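Local atomic coordinates of pullulanase (Klebsiella oxytoca, PDB entry 2YOC), a protein that hydrolyses alpha-1,6-glucosidic linkages in pullulan and related branched alpha-glucans, as a secreted, membrane-binding enzyme linked to the type 2 secretion pathway. Residues D469-N474 with D548-T553; D482-F487 with T511-L516; Q539-N544 with S879-D884; R871-T876 with W885-D890. One frame throughout, in Å; residues are numbered along the deposited sequence.

Contact 1: residues D469-N474 with D548-T553; sequences DLATVN and DPFHYT. With CA (calcium ion), chain K.
Asp469 and His551 run side by side, their side chains pointing the same way from one face of an antiparallel pairing that is broken by a beta bulge. The pairing ties the end of strand 468-470, where the insertion leaves the barrel, to the loop before helix 567-582. The carboxylate and the imidazole are nearly coplanar, 18° apart, and OD2 of Asp469 accepts from ND1 of His551 at 2.9 Å. The proton arrives almost in line with the C-O bond, though OD2 sits slightly off the ring plane. Ser376 also bonds to this oxygen, while NE2 of His551 goes to Thr365, which holds the ring at both nitrogens. With CG anti to its backbone N (chi1 177°), Asp469 places the carboxylate between histidine and ion, its OD1 on the metal side and 2.3 Å from the calcium ion. The main-chain O of Leu470 joins it at 2.4 Å, and Glu475 and Glu556 supply the remaining protein ligands. The bulge shows in the backbone, where Asp469 O takes Phe550 N at 2.8 Å and, more weakly, His551 N. Phe550 lies alongside the Asp469 carboxylate, and its CB meets the methyl of Ala471. Farther along, Ala471 N donates to Asp548 O. Thr472 and Asp548 then cross at about a right angle, and the 2.7 Å bond from Thr472 OG1 reaches Asp548 OD2 from above the carboxylate plane, 46° out of it.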
# COMPACT_ATOMS: atom_id res chain seq x y z
N ASP B 469 29.65 40.08 1.61
CA ASP B 469 29.79 40.90 2.81
C ASP B 469 28.88 40.53 4.01
O ASP B 469 27.70 40.90 4.05
CB ASP B 469 29.83 42.40 2.49
CG ASP B 469 29.90 43.27 3.73
OD1 ASP B 469 30.70 42.94 4.65
OD2 ASP B 469 29.16 44.28 3.79
N LEU B 470 29.46 39.79 4.99
CA LEU B 470 28.74 39.40 6.20
C LEU B 470 28.78 40.52 7.18
O LEU B 470 29.66 41.38 7.11
CB LEU B 470 29.20 38.08 6.85
CG LEU B 470 30.66 37.69 6.69
CD1 LEU B 470 31.24 37.19 7.99
CD2 LEU B 470 30.82 36.65 5.60
N ALA B 471 27.79 40.55 8.05
CA ALA B 471 27.61 41.58 9.06
C ALA B 471 28.24 41.23 10.41
O ALA B 471 28.72 42.12 11.12
CB ALA B 471 26.11 41.84 9.23
N THR B 472 28.25 39.93 10.74
CA THR B 472 28.63 39.31 12.03
C THR B 472 30.11 39.18 12.44
O THR B 472 30.42 38.39 13.35
CB THR B 472 27.79 38.05 12.24
OG1 THR B 472 27.82 37.26 11.04
CG2 THR B 472 26.35 38.39 12.60
N VAL B 473 31.02 39.95 11.83
CA VAL B 473 32.42 39.98 12.26
C VAL B 473 32.87 41.44 12.12
O VAL B 473 32.70 42.03 11.05
CB VAL B 473 33.37 38.98 11.54
CG1 VAL B 473 34.84 39.27 11.85
CG2 VAL B 473 33.04 37.54 11.89
N ASN B 474 33.42 42.02 13.21
CA ASN B 474 33.92 43.38 13.18
C ASN B 474 35.19 43.38 12.35
O ASN B 474 36.14 42.63 12.65
CB ASN B 474 34.18 43.90 14.58
CG ASN B 474 34.30 45.41 14.66
OD1 ASN B 474 35.04 46.05 13.92
ND2 ASN B 474 33.59 46.01 15.59
N ASP B 548 24.57 36.00 7.34
CA ASP B 548 24.09 37.29 7.84
C ASP B 548 24.47 38.37 6.81
O ASP B 548 25.47 39.09 6.97
CB ASP B 548 24.74 37.59 9.21
CG ASP B 548 24.72 36.40 10.16
OD1 ASP B 548 23.62 36.10 10.70
OD2 ASP B 548 25.77 35.71 10.30
N PRO B 549 23.71 38.46 5.69
CA PRO B 549 24.08 39.42 4.63
C PRO B 549 23.99 40.88 4.98
O PRO B 549 22.93 41.35 5.43
CB PRO B 549 23.13 39.08 3.48
CG PRO B 549 22.50 37.76 3.82
CD PRO B 549 22.52 37.66 5.31
N PHE B 550 25.09 41.62 4.76
CA PHE B 550 25.16 43.09 4.92
C PHE B 550 25.02 43.68 3.49
O PHE B 550 24.06 44.42 3.21
CB PHE B 550 26.49 43.49 5.57
CG PHE B 550 26.53 44.82 6.28
CD1 PHE B 550 25.50 45.75 6.14
CD2 PHE B 550 27.61 45.16 7.08
CE1 PHE B 550 25.55 46.99 6.78
CE2 PHE B 550 27.65 46.40 7.73
CZ PHE B 550 26.61 47.30 7.59
N HIS B 551 25.94 43.28 2.58
CA HIS B 551 25.94 43.65 1.16
C HIS B 551 26.13 42.37 0.34
O HIS B 551 27.06 41.60 0.58
CB HIS B 551 27.02 44.70 0.85
CG HIS B 551 26.82 46.01 1.58
ND1 HIS B 551 27.24 46.18 2.88
CD2 HIS B 551 26.25 47.17 1.16
CE1 HIS B 551 26.93 47.43 3.21
NE2 HIS B 551 26.34 48.06 2.21
N TYR B 552 25.21 42.11 -0.58
CA TYR B 552 25.24 40.89 -1.37
C TYR B 552 26.33 40.79 -2.42
O TYR B 552 26.67 39.67 -2.82
CB TYR B 552 23.91 40.74 -2.09
CG TYR B 552 22.74 40.53 -1.16
CD1 TYR B 552 22.59 39.34 -0.45
CD2 TYR B 552 21.75 41.50 -1.03
CE1 TYR B 552 21.48 39.12 0.37
CE2 TYR B 552 20.63 41.29 -0.21
CZ TYR B 552 20.51 40.10 0.49
OH TYR B 552 19.42 39.86 1.28
N THR B 553 26.80 41.94 -2.93
CA THR B 553 27.71 41.95 -4.07
C THR B 553 29.12 42.50 -3.81
O THR B 553 29.77 43.09 -4.69
CB THR B 553 26.95 42.47 -5.31
OG1 THR B 553 25.53 42.28 -5.13
CG2 THR B 553 27.38 41.78 -6.56
CA CA K . 31.64 42.69 6.74

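Contact 2: residues D482-F487 with T511-L516; sequences DIQQPF and TVEEVL
Ile483 sets CG1 between its backbone N and carbonyl carbon (chi1 66°), and this turns CG2 toward the first turn of helix 512-520. There CG2 meets Val512 CG1 and lies 3.8 Å from Leu516 CD1, crossing both side chains at about a right angle. Phe487, with CG anti to its N (chi1 -155°), brings its ring beside Val515; CD2 is 3.5 Å from Val515 CG2, and the two side chains again cross steeply. Within the pullulanase Ins domain, the loop is a type I turn from Asp482 to Gln485, and its carbonyls serve the start of the helix: Ile483 O accepts from Glu513 N at 2.7 Å, and Gln485 O from Val512 N at 3.1 Å. Amides without a helical partner are thereby occupied. The helix also caps itself with a capping box, in which Thr511 OG1 accepts from Glu514 N and Glu514 OE2 accepts from Thr511 N. Thr511 OG1 reaches that same OE2, from the same face of the carboxylate as the amide. Behind this seam stands helix 529-537, whose Val537 touches Ile483 and Val512 and whose Leu533 touches Phe487 and Val515, while Trp885 of helix 883-886 closes over Ile483 and Leu516.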
# COMPACT_ATOMS: atom_id res chain seq x y z
N ASP B 482 41.29 36.99 18.96
CA ASP B 482 41.19 35.55 18.70
C ASP B 482 42.03 34.74 19.68
O ASP B 482 42.91 35.29 20.35
CB ASP B 482 41.51 35.22 17.24
CG ASP B 482 40.59 35.91 16.25
OD1 ASP B 482 39.40 35.56 16.21
OD2 ASP B 482 41.07 36.82 15.54
N ILE B 483 41.73 33.44 19.79
CA ILE B 483 42.37 32.49 20.71
C ILE B 483 43.89 32.42 20.60
O ILE B 483 44.56 32.12 21.60
CB ILE B 483 41.69 31.10 20.71
CG1 ILE B 483 41.85 30.39 19.36
CG2 ILE B 483 40.22 31.20 21.14
CD1 ILE B 483 41.69 28.96 19.44
N GLN B 484 44.44 32.73 19.42
CA GLN B 484 45.87 32.74 19.11
C GLN B 484 46.63 33.77 19.94
O GLN B 484 47.81 33.58 20.23
CB GLN B 484 46.08 33.04 17.61
CG GLN B 484 45.66 31.90 16.66
CD GLN B 484 44.16 31.76 16.41
OE1 GLN B 484 43.44 32.73 16.15
NE2 GLN B 484 43.67 30.53 16.42
N GLN B 485 45.93 34.85 20.32
CA GLN B 485 46.43 36.03 21.03
C GLN B 485 46.34 35.95 22.57
O GLN B 485 45.53 35.17 23.09
CB GLN B 485 45.69 37.27 20.51
CG GLN B 485 45.90 37.49 19.01
CD GLN B 485 44.98 38.53 18.45
OE1 GLN B 485 43.74 38.40 18.44
NE2 GLN B 485 45.56 39.57 17.92
N PRO B 486 47.13 36.78 23.32
CA PRO B 486 47.05 36.76 24.79
C PRO B 486 45.66 36.96 25.37
O PRO B 486 44.85 37.69 24.79
CB PRO B 486 47.95 37.92 25.22
CG PRO B 486 48.14 38.75 23.98
CD PRO B 486 48.14 37.76 22.87
N PHE B 487 45.41 36.36 26.54
CA PHE B 487 44.15 36.47 27.28
C PHE B 487 43.84 37.92 27.62
O PHE B 487 42.67 38.29 27.65
CB PHE B 487 44.16 35.60 28.55
CG PHE B 487 42.78 35.19 28.99
CD1 PHE B 487 41.97 36.06 29.71
CD2 PHE B 487 42.27 33.93 28.68
CE1 PHE B 487 40.68 35.69 30.11
CE2 PHE B 487 40.99 33.55 29.10
CZ PHE B 487 40.20 34.43 29.81
N THR B 511 47.96 32.80 26.44
CA THR B 511 47.00 33.04 25.35
C THR B 511 45.64 32.38 25.63
O THR B 511 45.54 31.56 26.54
CB THR B 511 47.56 32.62 23.98
OG1 THR B 511 47.66 31.20 23.91
CG2 THR B 511 48.89 33.29 23.65
N VAL B 512 44.61 32.75 24.86
CA VAL B 512 43.26 32.20 25.04
C VAL B 512 43.25 30.71 24.66
O VAL B 512 42.60 29.91 25.34
CB VAL B 512 42.15 33.02 24.33
CG1 VAL B 512 40.77 32.62 24.85
CG2 VAL B 512 42.36 34.52 24.51
N GLU B 513 44.05 30.34 23.63
CA GLU B 513 44.29 28.97 23.17
C GLU B 513 44.81 28.17 24.38
O GLU B 513 44.18 27.16 24.75
CB GLU B 513 45.36 28.99 22.06
CG GLU B 513 45.53 27.71 21.25
CD GLU B 513 46.49 27.87 20.08
OE1 GLU B 513 46.10 28.49 19.07
OE2 GLU B 513 47.64 27.38 20.18
N GLU B 514 45.89 28.68 25.03
CA GLU B 514 46.53 28.10 26.22
C GLU B 514 45.50 27.80 27.32
O GLU B 514 45.30 26.63 27.67
CB GLU B 514 47.64 29.02 26.76
CG GLU B 514 48.95 28.99 26.00
CD GLU B 514 49.98 29.99 26.50
OE1 GLU B 514 50.54 29.77 27.61
OE2 GLU B 514 50.23 31.00 25.80
N VAL B 515 44.81 28.85 27.79
CA VAL B 515 43.78 28.79 28.84
C VAL B 515 42.72 27.74 28.51
O VAL B 515 42.34 26.99 29.39
CB VAL B 515 43.18 30.19 29.12
CG1 VAL B 515 42.02 30.12 30.12
CG2 VAL B 515 44.25 31.16 29.61
N LEU B 516 42.30 27.67 27.22
CA LEU B 516 41.30 26.69 26.77
C LEU B 516 41.73 25.24 26.98
O LEU B 516 40.95 24.46 27.55
CB LEU B 516 40.84 26.97 25.34
CG LEU B 516 39.72 28.02 25.21
CD1 LEU B 516 39.64 28.56 23.82
CD2 LEU B 516 38.35 27.49 25.70

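Contact 3: residues Q539-N544 with S879-D884; sequences QTDSYN and SYDSGD. With CA (calcium ion), chain L.
Asp541 OD1 binds a calcium ion at 2.6 Å, and the carboxylate of Asp881 comes up beside this metal site from the other segment. Around the site, a loop from the insertion between the second and third strands of the catalytic TIM barrel meets the loop that follows the eighth. Ala538 O is the second protein ligand; the Asp881 oxygens lie farther from the ion, OD2 at 3.0 Å, and are better described as neighbours than as ligands. The two carboxylates slide past each other in opposite directions with planes 19° apart, and OD1 of Asp541 is 3.3 Å from OD1 of Asp881. The cation probably makes this gathering of negative charge tolerable, and Tyr543 O faces the same cluster. Tyr543 is the main wedge: with CG anti to its N (chi1 -161°), its ring lies against Gly883, whose O stands 4.0 Å above the plane over the ring centre. Gly883 has a positive phi and no side chain, and its CA comes close to Tyr543 CB and CG. Asp421 takes the hydroxyl of Tyr543. Asp884 crosses this ring obliquely, its carboxylate turned 82° from it, while OD1 is engaged by Arg420. Tyr880 O serves two neighbours: it lies near the plane at the ring edge of Tyr543, and Asn544 CA directs a C-H toward it at 3.4 Å.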
# COMPACT_ATOMS: atom_id res chain seq x y z
N GLN B 539 31.95 36.21 20.89
CA GLN B 539 31.33 37.53 20.71
C GLN B 539 32.33 38.52 20.10
O GLN B 539 31.91 39.47 19.45
CB GLN B 539 30.89 38.09 22.05
CG GLN B 539 29.97 37.21 22.86
CD GLN B 539 29.84 37.71 24.28
OE1 GLN B 539 30.41 38.74 24.70
NE2 GLN B 539 29.08 36.98 25.07
N THR B 540 33.62 38.33 20.34
CA THR B 540 34.69 39.21 19.88
C THR B 540 35.68 38.50 18.95
O THR B 540 36.79 39.03 18.71
CB THR B 540 35.41 39.78 21.10
OG1 THR B 540 36.09 38.73 21.80
CG2 THR B 540 34.48 40.57 22.00
N ASP B 541 35.32 37.30 18.44
CA ASP B 541 36.19 36.56 17.54
C ASP B 541 36.01 37.01 16.06
O ASP B 541 35.23 37.94 15.76
CB ASP B 541 36.11 35.02 17.76
CG ASP B 541 34.85 34.26 17.32
OD1 ASP B 541 33.90 34.90 16.79
OD2 ASP B 541 34.80 33.02 17.53
N SER B 542 36.78 36.38 15.16
CA SER B 542 36.76 36.60 13.72
C SER B 542 35.97 35.45 13.04
O SER B 542 35.83 35.40 11.80
CB SER B 542 38.20 36.64 13.21
OG SER B 542 38.91 37.75 13.73
N TYR B 543 35.42 34.55 13.89
CA TYR B 543 34.70 33.36 13.47
C TYR B 543 33.18 33.44 13.43
O TYR B 543 32.51 33.53 14.46
CB TYR B 543 35.15 32.12 14.26
CG TYR B 543 34.78 30.84 13.55
CD1 TYR B 543 33.47 30.36 13.57
CD2 TYR B 543 35.72 30.15 12.79
CE1 TYR B 543 33.10 29.23 12.84
CE2 TYR B 543 35.36 29.02 12.06
CZ TYR B 543 34.05 28.56 12.09
OH TYR B 543 33.69 27.45 11.36
N ASN B 544 32.65 33.31 12.23
CA ASN B 544 31.23 33.17 11.94
C ASN B 544 31.16 32.52 10.57
O ASN B 544 32.06 32.73 9.76
CB ASN B 544 30.45 34.48 11.97
CG ASN B 544 28.96 34.21 12.00
OD1 ASN B 544 28.36 33.70 11.05
ND2 ASN B 544 28.34 34.45 13.13
N SER B 879 27.67 24.73 15.02
CA SER B 879 28.98 25.36 15.16
C SER B 879 29.21 26.76 14.56
O SER B 879 30.35 27.19 14.53
CB SER B 879 30.09 24.40 14.75
OG SER B 879 30.08 24.15 13.36
N TYR B 880 28.14 27.47 14.13
CA TYR B 880 28.24 28.82 13.53
C TYR B 880 29.05 29.84 14.33
O TYR B 880 29.80 30.61 13.74
CB TYR B 880 26.90 29.37 13.04
CG TYR B 880 26.00 29.94 14.11
CD1 TYR B 880 25.16 29.12 14.85
CD2 TYR B 880 25.96 31.31 14.36
CE1 TYR B 880 24.32 29.64 15.83
CE2 TYR B 880 25.12 31.84 15.34
CZ TYR B 880 24.31 31.00 16.08
OH TYR B 880 23.47 31.52 17.05
N ASP B 881 28.89 29.85 15.66
CA ASP B 881 29.68 30.74 16.49
C ASP B 881 30.24 29.95 17.63
O ASP B 881 29.93 30.21 18.79
CB ASP B 881 28.92 32.02 16.92
CG ASP B 881 29.78 33.29 16.87
OD1 ASP B 881 31.04 33.17 17.01
OD2 ASP B 881 29.20 34.40 16.71
N SER B 882 31.02 28.91 17.28
CA SER B 882 31.71 28.03 18.22
C SER B 882 33.21 28.17 17.99
O SER B 882 34.01 27.39 18.52
CB SER B 882 31.20 26.60 18.13
OG SER B 882 29.97 26.48 18.82
N GLY B 883 33.55 29.21 17.22
CA GLY B 883 34.90 29.66 16.93
C GLY B 883 35.90 28.67 16.41
O GLY B 883 35.55 27.57 15.97
N ASP B 884 37.18 29.08 16.44
CA ASP B 884 38.32 28.29 15.98
C ASP B 884 38.41 26.98 16.77
O ASP B 884 38.75 25.95 16.19
CB ASP B 884 39.63 29.09 16.14
CG ASP B 884 39.77 30.32 15.25
OD1 ASP B 884 39.35 30.26 14.07
OD2 ASP B 884 40.36 31.33 15.72
CA CA L . 31.65 36.06 16.04

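Contact 4: residues R871-T876 with W885-D890; sequences RSKSFT and WFNRVD
The guanidinium group of Arg871 is sandwiched between aliphatic groups: Val889 CG2 sits 3.3 Å above the centre of one face, and Lys873 CE lies toward the rim of the opposite one. Asn887 CA is in plane at an edge. The arginine chain, extended from CG to NE, crosses Val889 at about a right angle and carries NH2 to Asn887 O, a weak, bent bond of 3.0 Å. Stronger partners lie outside, with NH2 in a salt bridge to Asp421 and NH1 bonded to Gln865 O. The second flat group, the Phe886 ring, has Trp885 CD1 3.7 Å above one face, offset toward the rim, and polar atoms at its edge. Ser874 OG, hydrogen-bonded to Gly901 O, is in plane, 3.2 Å from CE1, and Lys873 O approaches CD1 near the plane, while Thr876 crosses the side chain at about a right angle. A type I' turn from Lys873 to Thr876 sets Lys873 O and Thr876 OG1, with Lys873 O accepting from Thr876 N and, at 2.6 Å, from Thr876 OG1. An ST turn, Ser874 N to Ser872 OG, leads into it, and that hydroxyl also bonds to Asp828. Lys873 runs obliquely past Asn887, and both bond to Ser879. The contact joins the loop after barrel strand 860-864 to the end of helix 883-886: Gln864 of that strand touches Arg871 and Lys873, and Asn534 of helix 529-537 touches Phe886.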
# COMPACT_ATOMS: atom_id res chain seq x y z
N ARG B 871 36.81 14.41 10.77
CA ARG B 871 36.44 15.65 11.45
C ARG B 871 35.40 15.49 12.51
O ARG B 871 34.38 14.83 12.29
CB ARG B 871 36.05 16.78 10.47
CG ARG B 871 35.97 18.16 11.11
CD ARG B 871 35.39 19.17 10.15
NE ARG B 871 35.34 20.52 10.72
CZ ARG B 871 35.08 21.61 10.01
NH1 ARG B 871 34.85 21.52 8.70
NH2 ARG B 871 35.08 22.80 10.59
N SER B 872 35.71 16.09 13.66
CA SER B 872 34.89 16.18 14.85
C SER B 872 34.76 17.64 15.30
O SER B 872 35.62 18.48 15.02
CB SER B 872 35.48 15.32 15.96
OG SER B 872 34.74 15.45 17.16
N LYS B 873 33.64 17.94 15.96
CA LYS B 873 33.29 19.25 16.53
C LYS B 873 32.98 19.01 18.03
O LYS B 873 32.37 19.85 18.69
CB LYS B 873 32.07 19.84 15.78
CG LYS B 873 32.44 20.36 14.40
CD LYS B 873 31.28 20.96 13.63
CE LYS B 873 31.70 21.38 12.23
NZ LYS B 873 30.59 22.03 11.49
N SER B 874 33.45 17.86 18.56
CA SER B 874 33.23 17.37 19.91
C SER B 874 31.76 17.52 20.35
O SER B 874 31.41 18.06 21.41
CB SER B 874 34.31 17.79 20.92
OG SER B 874 34.11 19.00 21.61
N PHE B 875 30.90 17.03 19.42
CA PHE B 875 29.44 16.94 19.47
C PHE B 875 28.67 18.25 19.25
O PHE B 875 27.45 18.29 19.48
CB PHE B 875 28.96 16.11 20.69
CG PHE B 875 29.57 14.72 20.77
CD1 PHE B 875 29.04 13.67 20.02
CD2 PHE B 875 30.68 14.47 21.57
CE1 PHE B 875 29.61 12.40 20.07
CE2 PHE B 875 31.23 13.19 21.63
CZ PHE B 875 30.69 12.16 20.90
N THR B 876 29.36 19.31 18.76
CA THR B 876 28.69 20.58 18.50
C THR B 876 27.72 20.39 17.35
O THR B 876 28.10 19.84 16.31
CB THR B 876 29.69 21.71 18.24
OG1 THR B 876 30.65 21.70 19.28
CG2 THR B 876 29.03 23.07 18.21
N TRP B 885 38.08 27.01 18.09
CA TRP B 885 38.14 25.85 18.96
C TRP B 885 37.38 24.62 18.46
O TRP B 885 38.00 23.61 18.18
CB TRP B 885 37.73 26.19 20.39
CG TRP B 885 38.22 25.18 21.40
CD1 TRP B 885 37.46 24.26 22.07
CD2 TRP B 885 39.57 24.96 21.81
NE1 TRP B 885 38.26 23.50 22.89
CE2 TRP B 885 39.56 23.92 22.76
CE3 TRP B 885 40.81 25.56 21.47
CZ2 TRP B 885 40.72 23.45 23.38
CZ3 TRP B 885 41.96 25.11 22.09
CH2 TRP B 885 41.91 24.06 23.02
N PHE B 886 36.05 24.72 18.35
CA PHE B 886 35.23 23.58 17.93
C PHE B 886 35.29 23.21 16.46
O PHE B 886 35.25 22.03 16.13
CB PHE B 886 33.79 23.71 18.45
CG PHE B 886 33.72 23.57 19.95
CD1 PHE B 886 33.65 22.32 20.55
CD2 PHE B 886 33.77 24.70 20.77
CE1 PHE B 886 33.61 22.19 21.95
CE2 PHE B 886 33.74 24.57 22.16
CZ PHE B 886 33.65 23.32 22.74
N ASN B 887 35.43 24.21 15.58
CA ASN B 887 35.47 24.05 14.13
C ASN B 887 36.88 23.82 13.59
O ASN B 887 37.15 24.04 12.42
CB ASN B 887 34.85 25.28 13.50
CG ASN B 887 33.37 25.32 13.61
OD1 ASN B 887 32.64 24.78 12.76
ND2 ASN B 887 32.89 26.03 14.61
N ARG B 888 37.76 23.33 14.45
CA ARG B 888 39.16 23.08 14.13
C ARG B 888 39.34 21.89 13.21
O ARG B 888 38.78 20.82 13.46
CB ARG B 888 39.94 22.89 15.43
CG ARG B 888 41.39 22.53 15.25
CD ARG B 888 42.07 22.36 16.58
NE ARG B 888 43.43 21.88 16.39
CZ ARG B 888 43.80 20.61 16.53
NH1 ARG B 888 42.91 19.68 16.88
NH2 ARG B 888 45.07 20.25 16.32
N VAL B 889 40.14 22.11 12.14
CA VAL B 889 40.55 21.07 11.19
C VAL B 889 42.09 21.01 11.21
O VAL B 889 42.75 21.88 10.65
CB VAL B 889 39.98 21.26 9.76
CG1 VAL B 889 40.39 20.09 8.86
CG2 VAL B 889 38.47 21.37 9.80
N ASP B 890 42.65 19.99 11.89
CA ASP B 890 44.10 19.85 11.99
C ASP B 890 44.78 19.35 10.70
O ASP B 890 44.85 18.14 10.48
CB ASP B 890 44.48 18.98 13.19
CG ASP B 890 45.97 18.85 13.40
OD1 ASP B 890 46.73 19.62 12.77
OD2 ASP B 890 46.37 17.99 14.20

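Contacts 2, 3 and 4 share out one region where the catalytic barrel meets its inserted helices, with contact 1 at the root of the insertion. Contacts 1, 3 and 4 are largely buried, whereas contact 2 lies farther out, its centre 31 Å from the centre of the chain, and is only partly buried. Chemistry follows place: contact 1 supplies two calcium ligands, contact 3 one, with a second carboxylate nearby, contact 2 joins a capped helix start to an apolar seam, and contact 4 relies on a flanked arginine and a tight turn. Helix 883-886 serves both 3 and 4. Asp482 of contact 2 bonds to Ser542 of contact 3, and Thr472 of contact 1 packs on Asn544.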